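Local atomic coordinates of ribulose bisphosphate carboxylase (Pyrococcus horikoshii, PDB entry 2D69), a protein that probably adds carbon dioxide and water to ribulose 1,5-bisphosphate to give two molecules of 3-phosphoglycerate, as part of an archaeal AMP degradation pathway. Residues R198-E201 against R202-L206; A280-A283 against A284-N288. All blocks are in the same frame, centred on the assembly; numbering follows the deposited sequence.

Contact 1 (R198-E201 against R202-L206); sequences RFEE and RVRKL. With SO4 (sulfate ion), chain I.
The first two turns of helix 199-217 begin with R198 at the N-cap position, whose O receives R202 N at 2.8 Å; F199 O takes V203 N at 2.9 Å, and E200 O and E201 O bind R204 N and K205 N likewise. On the outer side E200 and R204 pair one turn apart. The guanidinium of R204 lies with one face over E200 CG, its plane 28° from that of the carboxylate, and NH2 is 3.4 Å from E200 OE1 in a stacked salt bridge. R204 NH1 instead serves E269 of the second subunit. E201 OE1 lies close to the R198 guanidinium plane and takes NH1 at 3.0 Å, a salt bridge on the anti side, 30° out of the carboxylate plane; E201 OE2 holds R341 of the second subunit. On the inner side R202, bent at chi3, brings NH2 to 3.6 Å from F199 CD2, its guanidinium plane 76° from the ring plane; it also binds D187 and T192 O. K205 NZ donates at 2.7 Å to O3 of a sulfate, probably from the crystallisation liquor. The i to i+4 backbone bonds are those of an alpha-helix, here the crossover between strands 184-186 and 222-224 of the TIM barrel.

Contact 2 (A280-A283 against A284-N288); sequences AMHA and AFTRN
H282 and T286 meet one turn apart, the imidazole edge against the threonine hydroxyl. From H282 CB, 4.0 Å from T286 CG2, the side chain rises with CG lodged between the backbone N and the carbonyl carbon (chi1 75°), and chi2 of 92° directs ND1 at T286. CG passes 3.7 Å from T286 OG1, and ND1 closes on that oxygen at 2.6 Å in a short hydrogen bond near the ring plane, in which either partner could be the donor. Beyond it, H282 CE1 lies 3.4 Å from T286 OG1. A283 CB sits over one face of the imidazole, toward its rim.

The residues form a short, weakly bonded helical turn, which follows strand 274-278 of the catalytic TIM barrel and lies close to the predicted substrate-binding R279. Its backbone is pinched around H282 O: T286 N (2.8 Å) and F285 N (2.9 Å) both donate to it, from opposite faces of the carbonyl plane. The same oxygen stands 3.6 Å above the centre of the F285 ring, which packs against V254 and L298. Before it, A284 N binds M281 O at 3.1 Å, well above that carbonyl's plane. A water donates to A283 O and accepts from N288 N, linking the backbone at these two positions. R287 CB rests on A283 O, and its guanidinium reaches out to F110 O and M112 O of the third subunit.

In the fold
Contacts 1 and 2 lie in series along the catalytic domain, their centres 31 Å apart and their nearest atoms about 15 Å apart, so they do not touch. Contact 2 borders the predicted active site; contact 1 approaches it through R202, whose side chain is about 9 Å from that of D188, a predicted magnesium ligand, and about 10 Å from that of K186, predicted to bind magnesium through a carbamate that is absent here. In contact 2 the H282 side chain is about 3 Å from that of R279, about 7 Å from that of H278, a predicted proton acceptor, and about 5 Å from a sulfate, probably from the crystallisation liquor. Residues 198-206 meet the second subunit and residues 280-288 the third.

Contact 1 (R198-E201 against R202-L206)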
# COMPACT_ATOMS: atom_id res chain seq x y z
N ARG A 198 27.27 -1.25 -14.39
CA ARG A 198 26.01 -0.86 -13.80
C ARG A 198 26.06 -1.01 -12.30
O ARG A 198 26.47 -2.06 -11.80
CB ARG A 198 24.84 -1.72 -14.34
CG ARG A 198 24.15 -1.16 -15.54
CD ARG A 198 22.86 -1.91 -16.01
NE ARG A 198 21.66 -1.72 -15.17
CZ ARG A 198 21.17 -2.64 -14.34
NH1 ARG A 198 21.75 -3.82 -14.22
NH2 ARG A 198 20.06 -2.40 -13.65
N PHE A 199 25.56 0.02 -11.60
CA PHE A 199 25.63 0.08 -10.17
C PHE A 199 25.14 -1.20 -9.52
O PHE A 199 25.86 -1.82 -8.70
CB PHE A 199 24.84 1.30 -9.59
CG PHE A 199 25.09 1.47 -8.13
CD1 PHE A 199 24.35 0.74 -7.17
CD2 PHE A 199 26.17 2.24 -7.71
CE1 PHE A 199 24.65 0.82 -5.80
CE2 PHE A 199 26.44 2.36 -6.34
CZ PHE A 199 25.72 1.61 -5.38
N GLU A 200 23.97 -1.67 -9.91
CA GLU A 200 23.46 -2.90 -9.22
C GLU A 200 24.24 -4.16 -9.47
O GLU A 200 24.30 -5.14 -8.61
CB GLU A 200 21.96 -3.12 -9.48
CG GLU A 200 21.38 -4.12 -8.43
CD GLU A 200 19.86 -4.15 -8.34
OE1 GLU A 200 19.34 -4.78 -7.38
OE2 GLU A 200 19.19 -3.56 -9.23
N GLU A 201 24.82 -4.23 -10.66
CA GLU A 201 25.71 -5.35 -11.02
C GLU A 201 27.01 -5.24 -10.22
O GLU A 201 27.50 -6.22 -9.70
CB GLU A 201 25.97 -5.37 -12.52
CG GLU A 201 24.73 -5.68 -13.35
CD GLU A 201 24.96 -5.60 -14.87
OE1 GLU A 201 23.91 -5.48 -15.58
OE2 GLU A 201 26.15 -5.69 -15.34
N ARG A 202 27.53 -4.03 -10.06
CA ARG A 202 28.71 -3.82 -9.23
C ARG A 202 28.45 -4.20 -7.76
O ARG A 202 29.24 -4.96 -7.18
CB ARG A 202 29.17 -2.38 -9.31
CG ARG A 202 30.55 -2.18 -8.73
CD ARG A 202 31.16 -0.90 -9.18
NE ARG A 202 30.71 0.29 -8.45
CZ ARG A 202 29.99 1.26 -9.00
NH1 ARG A 202 29.51 1.14 -10.23
NH2 ARG A 202 29.77 2.36 -8.30
N VAL A 203 27.32 -3.77 -7.17
CA VAL A 203 27.04 -4.19 -5.79
C VAL A 203 26.94 -5.68 -5.62
O VAL A 203 27.50 -6.26 -4.68
CB VAL A 203 25.82 -3.50 -5.06
CG1 VAL A 203 25.55 -2.12 -5.55
CG2 VAL A 203 24.59 -4.31 -5.09
N ARG A 204 26.20 -6.34 -6.48
CA ARG A 204 26.11 -7.81 -6.37
C ARG A 204 27.47 -8.45 -6.39
O ARG A 204 27.78 -9.35 -5.56
CB ARG A 204 25.27 -8.38 -7.47
CG ARG A 204 23.80 -7.99 -7.35
CD ARG A 204 23.01 -8.47 -8.55
NE ARG A 204 21.70 -7.92 -8.67
CZ ARG A 204 21.16 -7.51 -9.83
NH1 ARG A 204 21.84 -7.50 -10.99
NH2 ARG A 204 19.92 -7.06 -9.80
N LYS A 205 28.32 -8.03 -7.32
CA LYS A 205 29.62 -8.71 -7.43
C LYS A 205 30.58 -8.36 -6.32
O LYS A 205 31.19 -9.23 -5.73
CB LYS A 205 30.26 -8.45 -8.80
CG LYS A 205 31.61 -9.11 -9.08
CD LYS A 205 31.52 -10.63 -9.10
CE LYS A 205 32.88 -11.22 -9.43
NZ LYS A 205 32.83 -12.74 -9.54
N LEU A 206 30.74 -7.08 -6.03
CA LEU A 206 31.86 -6.65 -5.18
C LEU A 206 31.70 -7.05 -3.73
O LEU A 206 32.69 -7.29 -3.04
CB LEU A 206 32.06 -5.14 -5.28
CG LEU A 206 33.01 -4.66 -6.37
CD1 LEU A 206 34.41 -4.96 -5.97
CD2 LEU A 206 32.66 -5.32 -7.73
S SO4 I . 34.11 -13.92 -5.77
O1 SO4 I . 34.31 -15.36 -5.77
O2 SO4 I . 35.40 -13.26 -5.54
O3 SO4 I . 33.53 -13.50 -7.04
O4 SO4 I . 33.20 -13.58 -4.69

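Contact 2 (A280-A283 against A284-N288)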
# COMPACT_ATOMS: atom_id res chain seq x y z
N ALA A 280 34.35 16.83 -3.83
CA ALA A 280 34.58 17.37 -5.19
C ALA A 280 33.70 18.60 -5.46
O ALA A 280 32.52 18.60 -5.12
CB ALA A 280 34.32 16.31 -6.24
N MET A 281 34.30 19.63 -6.07
CA MET A 281 33.71 20.94 -6.41
C MET A 281 33.88 22.01 -5.32
O MET A 281 33.65 23.19 -5.58
CB MET A 281 32.22 20.83 -6.82
CG MET A 281 31.63 22.10 -7.43
SD MET A 281 29.86 21.89 -8.01
CE MET A 281 29.14 22.60 -6.82
N HIS A 282 34.24 21.61 -4.11
CA HIS A 282 34.41 22.57 -2.98
C HIS A 282 35.30 23.75 -3.32
O HIS A 282 34.98 24.90 -3.01
CB HIS A 282 34.94 21.85 -1.72
CG HIS A 282 36.39 21.52 -1.79
ND1 HIS A 282 37.37 22.37 -1.32
CD2 HIS A 282 37.04 20.46 -2.33
CE1 HIS A 282 38.56 21.83 -1.55
NE2 HIS A 282 38.38 20.67 -2.16
N ALA A 283 36.41 23.47 -4.01
CA ALA A 283 37.44 24.47 -4.24
C ALA A 283 36.98 25.57 -5.16
O ALA A 283 37.66 26.62 -5.27
CB ALA A 283 38.76 23.82 -4.74
N ALA A 284 35.82 25.39 -5.82
CA ALA A 284 35.22 26.52 -6.58
C ALA A 284 34.83 27.70 -5.69
O ALA A 284 34.81 28.90 -6.13
CB ALA A 284 33.97 26.03 -7.36
N PHE A 285 34.49 27.38 -4.44
CA PHE A 285 34.21 28.40 -3.44
C PHE A 285 35.05 28.38 -2.14
O PHE A 285 34.93 29.32 -1.36
CB PHE A 285 32.69 28.44 -3.11
CG PHE A 285 32.10 27.13 -2.64
CD1 PHE A 285 32.21 26.74 -1.31
CD2 PHE A 285 31.41 26.31 -3.53
CE1 PHE A 285 31.64 25.52 -0.88
CE2 PHE A 285 30.87 25.12 -3.13
CZ PHE A 285 30.96 24.72 -1.79
N THR A 286 35.84 27.33 -1.87
CA THR A 286 36.65 27.27 -0.62
C THR A 286 38.10 27.69 -0.74
O THR A 286 38.80 27.76 0.28
CB THR A 286 36.71 25.87 0.03
OG1 THR A 286 37.39 24.94 -0.84
CG2 THR A 286 35.35 25.31 0.29
N ARG A 287 38.57 27.90 -1.98
CA ARG A 287 40.00 28.09 -2.26
C ARG A 287 40.43 29.56 -2.16
O ARG A 287 41.54 29.87 -1.67
CB ARG A 287 40.30 27.49 -3.64
CG ARG A 287 41.75 27.53 -4.05
CD ARG A 287 42.08 26.62 -5.24
NE ARG A 287 43.50 26.65 -5.53
CZ ARG A 287 44.09 25.96 -6.50
NH1 ARG A 287 43.39 25.16 -7.31
NH2 ARG A 287 45.40 26.08 -6.67
N ASN A 288 39.59 30.47 -2.62
CA ASN A 288 39.95 31.89 -2.61
C ASN A 288 39.96 32.36 -1.16
O ASN A 288 38.93 32.27 -0.49
CB ASN A 288 38.98 32.69 -3.48
CG ASN A 288 39.26 34.18 -3.49
OD1 ASN A 288 39.96 34.70 -2.64
ND2 ASN A 288 38.70 34.87 -4.46
O HOH W 1 37.18 29.62 -4.17